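Local coordinates for Non-structural polyprotein (Sindbis virus, PDB 4GUA) that carries the nsP2 cysteine protease, which cleaves the alphavirus replicase precursor, still joined to the macro and zinc-binding domains of nsP3, at residues K249-G262 / V504-D516. Sequence-based numbering, arbitrary orientation.
With SO4 (sulfate ion), chain L.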
loop_
_atom_site.group_PDB
_atom_site.type_symbol
_atom_site.label_atom_id
_atom_site.label_comp_id
_atom_site.label_asym_id
_atom_site.label_seq_id
_atom_site.Cartn_x
_atom_site.Cartn_y
_atom_site.Cartn_z
ATOM N N LYS A 249 -12.255 -8.636 2.051
ATOM C CA LYS A 249 -12.788 -8.121 0.795
ATOM C C LYS A 249 -14.305 -8.276 0.683
ATOM O O LYS A 249 -15.002 -7.343 0.295
ATOM C CB LYS A 249 -12.128 -8.813 -0.392
ATOM C CG LYS A 249 -12.578 -8.251 -1.730
ATOM C CD LYS A 249 -11.917 -8.968 -2.885
ATOM C CE LYS A 249 -12.246 -8.299 -4.199
ATOM N NZ LYS A 249 -11.606 -8.996 -5.343
ATOM N N THR A 250 -14.810 -9.447 1.051
ATOM C CA THR A 250 -16.224 -9.766 0.889
ATOM C C THR A 250 -17.093 -8.845 1.746
ATOM O O THR A 250 -18.055 -8.237 1.262
ATOM C CB THR A 250 -16.521 -11.223 1.305
ATOM O OG1 THR A 250 -15.720 -12.134 0.544
ATOM C CG2 THR A 250 -17.980 -11.553 1.099
ATOM N N LEU A 251 -16.755 -8.773 3.031
ATOM C CA LEU A 251 -17.527 -7.994 3.990
ATOM C C LEU A 251 -17.357 -6.505 3.755
ATOM O O LEU A 251 -18.286 -5.730 3.968
ATOM C CB LEU A 251 -17.136 -8.352 5.423
ATOM C CG LEU A 251 -17.458 -9.778 5.876
ATOM C CD1 LEU A 251 -17.085 -9.952 7.335
ATOM C CD2 LEU A 251 -18.931 -10.112 5.661
ATOM N N SER A 252 -16.169 -6.104 3.323
ATOM C CA SER A 252 -15.922 -4.711 2.969
ATOM C C SER A 252 -16.782 -4.314 1.769
ATOM O O SER A 252 -17.330 -3.214 1.721
ATOM C CB SER A 252 -14.444 -4.500 2.646
ATOM O OG SER A 252 -13.639 -4.669 3.803
ATOM N N ARG A 253 -16.908 -5.225 0.805
ATOM C CA ARG A 253 -17.673 -4.961 -0.408
ATOM C C ARG A 253 -19.157 -4.820 -0.078
ATOM O O ARG A 253 -19.839 -3.922 -0.578
ATOM C CB ARG A 253 -17.482 -6.100 -1.416
ATOM C CG ARG A 253 -18.344 -5.984 -2.671
ATOM C CD ARG A 253 -18.004 -4.746 -3.490
ATOM N NE ARG A 253 -18.878 -4.587 -4.653
ATOM C CZ ARG A 253 -20.065 -3.982 -4.625
ATOM N NH1 ARG A 253 -20.540 -3.475 -3.489
ATOM N NH2 ARG A 253 -20.785 -3.886 -5.734
ATOM N N SER A 254 -19.654 -5.712 0.768
ATOM C CA SER A 254 -21.041 -5.648 1.185
ATOM C C SER A 254 -21.286 -4.352 1.952
ATOM O O SER A 254 -22.342 -3.733 1.812
ATOM C CB SER A 254 -21.398 -6.856 2.055
ATOM O OG SER A 254 -21.423 -8.052 1.300
ATOM N N ALA A 255 -20.314 -3.953 2.766
ATOM C CA ALA A 255 -20.454 -2.758 3.591
ATOM C C ALA A 255 -20.555 -1.512 2.718
ATOM O O ALA A 255 -21.280 -0.573 3.057
ATOM C CB ALA A 255 -19.290 -2.638 4.553
ATOM N N LEU A 256 -19.811 -1.490 1.613
ATOM C CA LEU A 256 -19.867 -0.358 0.680
ATOM C C LEU A 256 -21.271 -0.087 0.130
ATOM O O LEU A 256 -21.609 1.061 -0.174
ATOM C CB LEU A 256 -18.889 -0.554 -0.477
ATOM C CG LEU A 256 -17.411 -0.516 -0.103
ATOM C CD1 LEU A 256 -16.567 -0.831 -1.311
ATOM C CD2 LEU A 256 -17.032 0.846 0.468
ATOM N N ASN A 257 -22.084 -1.127 -0.033
ATOM C CA ASN A 257 -23.467 -0.916 -0.456
ATOM C C ASN A 257 -24.256 -0.214 0.634
ATOM O O ASN A 257 -25.220 0.482 0.360
ATOM C CB ASN A 257 -24.149 -2.240 -0.809
ATOM C CG ASN A 257 -23.539 -2.906 -2.020
ATOM O OD1 ASN A 257 -23.115 -2.239 -2.967
ATOM N ND2 ASN A 257 -23.489 -4.230 -2.001
ATOM N N CYS A 258 -23.838 -0.413 1.876
ATOM C CA CYS A 258 -24.548 0.124 3.031
ATOM C C CYS A 258 -23.994 1.455 3.558
ATOM O O CYS A 258 -24.384 1.896 4.635
ATOM C CB CYS A 258 -24.582 -0.917 4.142
ATOM S SG CYS A 258 -25.277 -2.502 3.586
ATOM N N LEU A 259 -23.064 2.068 2.829
ATOM C CA LEU A 259 -22.372 3.259 3.315
ATOM C C LEU A 259 -22.709 4.528 2.530
ATOM O O LEU A 259 -22.650 4.533 1.305
ATOM C CB LEU A 259 -20.863 3.022 3.251
ATOM C CG LEU A 259 -19.978 3.986 4.043
ATOM C CD1 LEU A 259 -20.361 4.027 5.510
ATOM C CD2 LEU A 259 -18.519 3.594 3.886
ATOM N N ASN A 260 -23.065 5.600 3.238
ATOM C CA ASN A 260 -23.300 6.902 2.603
ATOM C C ASN A 260 -22.015 7.582 2.174
ATOM O O ASN A 260 -20.967 7.375 2.780
ATOM C CB ASN A 260 -24.015 7.853 3.557
ATOM C CG ASN A 260 -25.484 7.560 3.686
ATOM O OD1 ASN A 260 -26.156 7.243 2.700
ATOM N ND2 ASN A 260 -26.001 7.672 4.905
ATOM N N PRO A 261 -22.097 8.434 1.144
ATOM C CA PRO A 261 -20.927 9.236 0.773
ATOM C C PRO A 261 -20.419 10.065 1.955
ATOM O O PRO A 261 -21.211 10.516 2.782
ATOM C CB PRO A 261 -21.449 10.136 -0.360
ATOM C CG PRO A 261 -22.919 9.903 -0.443
ATOM C CD PRO A 261 -23.206 8.592 0.194
ATOM N N GLY A 262 -19.105 10.240 2.040
ATOM C CA GLY A 262 -18.499 10.908 3.175
ATOM C C GLY A 262 -18.509 10.037 4.419
ATOM O O GLY A 262 -18.093 10.469 5.498
ATOM N N VAL A 504 -17.708 15.936 1.873
ATOM C CA VAL A 504 -17.973 14.932 0.854
ATOM C C VAL A 504 -19.436 14.497 0.943
ATOM O O VAL A 504 -19.805 13.689 1.797
ATOM C CB VAL A 504 -17.055 13.712 1.086
ATOM C CG1 VAL A 504 -17.402 12.567 0.144
ATOM C CG2 VAL A 504 -15.605 14.116 0.909
ATOM N N THR A 505 -20.267 15.019 0.050
ATOM C CA THR A 505 -21.694 14.713 0.077
ATOM C C THR A 505 -22.161 13.726 -0.999
ATOM O O THR A 505 -23.327 13.330 -1.010
ATOM C CB THR A 505 -22.518 16.002 -0.025
ATOM O OG1 THR A 505 -22.220 16.664 -1.262
ATOM C CG2 THR A 505 -22.182 16.926 1.130
ATOM N N GLU A 506 -21.263 13.332 -1.901
ATOM C CA GLU A 506 -21.650 12.476 -3.020
ATOM C C GLU A 506 -20.479 11.701 -3.616
ATOM O O GLU A 506 -19.320 12.093 -3.475
ATOM C CB GLU A 506 -22.310 13.306 -4.114
ATOM C CG GLU A 506 -21.409 14.379 -4.676
ATOM C CD GLU A 506 -22.088 15.194 -5.751
ATOM O OE1 GLU A 506 -23.324 15.076 -5.887
ATOM O OE2 GLU A 506 -21.388 15.950 -6.458
ATOM N N LEU A 507 -20.807 10.613 -4.306
ATOM C CA LEU A 507 -19.819 9.739 -4.927
ATOM C C LEU A 507 -19.274 10.283 -6.241
ATOM O O LEU A 507 -19.993 10.910 -7.007
ATOM C CB LEU A 507 -20.443 8.373 -5.188
ATOM C CG LEU A 507 -20.996 7.681 -3.943
ATOM C CD1 LEU A 507 -21.337 6.225 -4.236
ATOM C CD2 LEU A 507 -20.010 7.787 -2.790
ATOM N N LYS A 508 -17.992 10.039 -6.498
ATOM C CA LYS A 508 -17.392 10.446 -7.761
ATOM C C LYS A 508 -17.593 9.366 -8.829
ATOM O O LYS A 508 -17.425 9.616 -10.022
ATOM C CB LYS A 508 -15.906 10.751 -7.565
ATOM C CG LYS A 508 -15.640 11.888 -6.586
ATOM C CD LYS A 508 -14.322 12.589 -6.876
ATOM C CE LYS A 508 -13.166 11.929 -6.154
ATOM N NZ LYS A 508 -11.867 12.613 -6.429
ATOM N N ASP A 509 -17.962 8.168 -8.384
ATOM C CA ASP A 509 -18.347 7.077 -9.268
ATOM C C ASP A 509 -19.277 6.149 -8.496
ATOM O O ASP A 509 -19.164 6.022 -7.277
ATOM C CB ASP A 509 -17.118 6.315 -9.762
ATOM C CG ASP A 509 -17.453 5.309 -10.857
ATOM O OD1 ASP A 509 -17.583 5.722 -12.029
ATOM O OD2 ASP A 509 -17.577 4.106 -10.548
ATOM N N GLU A 510 -20.213 5.516 -9.190
ATOM C CA GLU A 510 -21.178 4.660 -8.516
ATOM C C GLU A 510 -20.790 3.180 -8.482
ATOM O O GLU A 510 -21.457 2.387 -7.824
ATOM C CB GLU A 510 -22.568 4.853 -9.117
ATOM C CG GLU A 510 -23.338 5.974 -8.441
ATOM C CD GLU A 510 -24.806 5.998 -8.821
ATOM O OE1 GLU A 510 -25.166 5.479 -9.905
ATOM O OE2 GLU A 510 -25.606 6.533 -8.021
ATOM N N ASP A 511 -19.724 2.799 -9.183
ATOM C CA ASP A 511 -19.320 1.392 -9.203
ATOM C C ASP A 511 -18.461 1.064 -7.986
ATOM O O ASP A 511 -17.339 1.550 -7.836
ATOM C CB ASP A 511 -18.555 1.053 -10.482
ATOM C CG ASP A 511 -18.363 -0.443 -10.664
ATOM O OD1 ASP A 511 -18.495 -1.187 -9.666
ATOM O OD2 ASP A 511 -18.088 -0.877 -11.804
ATOM N N MET A 512 -19.000 0.195 -7.142
ATOM C CA MET A 512 -18.461 -0.039 -5.815
ATOM C C MET A 512 -17.545 -1.258 -5.729
ATOM O O MET A 512 -17.096 -1.618 -4.643
ATOM C CB MET A 512 -19.620 -0.175 -4.824
ATOM C CG MET A 512 -19.463 0.663 -3.571
ATOM S SD MET A 512 -19.204 2.423 -3.885
ATOM C CE MET A 512 -20.415 3.148 -2.785
ATOM N N GLU A 513 -17.278 -1.906 -6.856
ATOM C CA GLU A 513 -16.463 -3.113 -6.841
ATOM C C GLU A 513 -15.042 -2.764 -6.370
ATOM O O GLU A 513 -14.525 -1.677 -6.658
ATOM C CB GLU A 513 -16.450 -3.777 -8.226
ATOM C CG GLU A 513 -16.441 -5.317 -8.193
ATOM C CD GLU A 513 -17.844 -5.936 -7.919
ATOM O OE1 GLU A 513 -18.872 -5.316 -8.293
ATOM O OE2 GLU A 513 -17.915 -7.025 -7.294
ATOM N N ILE A 514 -14.415 -3.683 -5.643
ATOM C CA ILE A 514 -13.033 -3.509 -5.220
ATOM C C ILE A 514 -12.142 -4.312 -6.155
ATOM O O ILE A 514 -12.053 -5.534 -6.031
ATOM C CB ILE A 514 -12.858 -4.078 -3.787
ATOM C CG1 ILE A 514 -13.760 -3.329 -2.807
ATOM C CG2 ILE A 514 -11.411 -4.008 -3.329
ATOM C CD1 ILE A 514 -13.924 -4.031 -1.480
ATOM N N ASP A 515 -11.421 -3.644 -7.052
ATOM C CA ASP A 515 -10.606 -4.394 -7.997
ATOM C C ASP A 515 -9.184 -4.397 -7.474
ATOM O O ASP A 515 -8.454 -3.423 -7.615
ATOM C CB ASP A 515 -10.652 -3.739 -9.382
ATOM C CG ASP A 515 -10.158 -4.662 -10.488
ATOM O OD1 ASP A 515 -9.621 -5.744 -10.169
ATOM O OD2 ASP A 515 -10.316 -4.307 -11.678
ATOM N N ASP A 516 -8.786 -5.528 -6.901
ATOM C CA ASP A 516 -7.474 -5.638 -6.283
ATOM C C ASP A 516 -6.419 -6.155 -7.255
ATOM O O ASP A 516 -5.229 -6.118 -6.947
ATOM C CB ASP A 516 -7.544 -6.519 -5.037
ATOM C CG ASP A 516 -8.226 -7.842 -5.292
ATOM O OD1 ASP A 516 -9.058 -7.926 -6.220
ATOM O OD2 ASP A 516 -7.948 -8.800 -4.546
HETATM S S SO4 L . -12.506 -12.326 -6.862
HETATM O O1 SO4 L . -12.287 -12.243 -8.308
HETATM O O2 SO4 L . -13.224 -13.555 -6.530
HETATM O O3 SO4 L . -11.211 -12.329 -6.182
HETATM O O4 SO4 L . -13.306 -11.181 -6.429
#
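Met512 crosses the last turn of helix 237-257 obliquely: its CG packs on Leu256 CB and its CE ends near Leu256 O. A bend at chi2 (55°) turns the thioether back along the helix end. Its CB lies near the guanidinium of Arg253, and its carbonyl O sits over one face of that group, 3.4 Å above the plane and offset toward the rim. In the guanidinium plane NH1 donates to Asn257 OD1 (2.9 Å), standing above the carbonyl plane of that amide, which helps to hold the group's rotation. Arg253 NH2 also makes a long salt bridge to Glu513 OE1 (3.5 Å); the guanidinium and carboxylate planes stand 77° apart. Ile514 points its CD1 at the helix backbone, 3.9 Å from Arg253 N, and its CG1 meets Leu256 CD1; helix 275-286 contributes Ala283 and Leu284 to its surroundings. The mixed seven-stranded sheet, in order 3-2-1-4-5-7-6, is that of the methyltransferase fold, consistent with the methyltransferase-like domain of nsP2; residues 504-516, after helix 488-502, probably the macro domain's last, pass along helix 237-257 and the turn beyond as an irregular linker. Pro261, at the corner after strand 259-260, presents CB to Leu507 CD2 (3.7 Å) and CG to Thr505 O. Toward the other end, the fully extended Lys249 reaches Asp516 OD1 with NZ (2.9 Å), 47° out of the carboxylate plane, and shares its charge with a sulfate through O4.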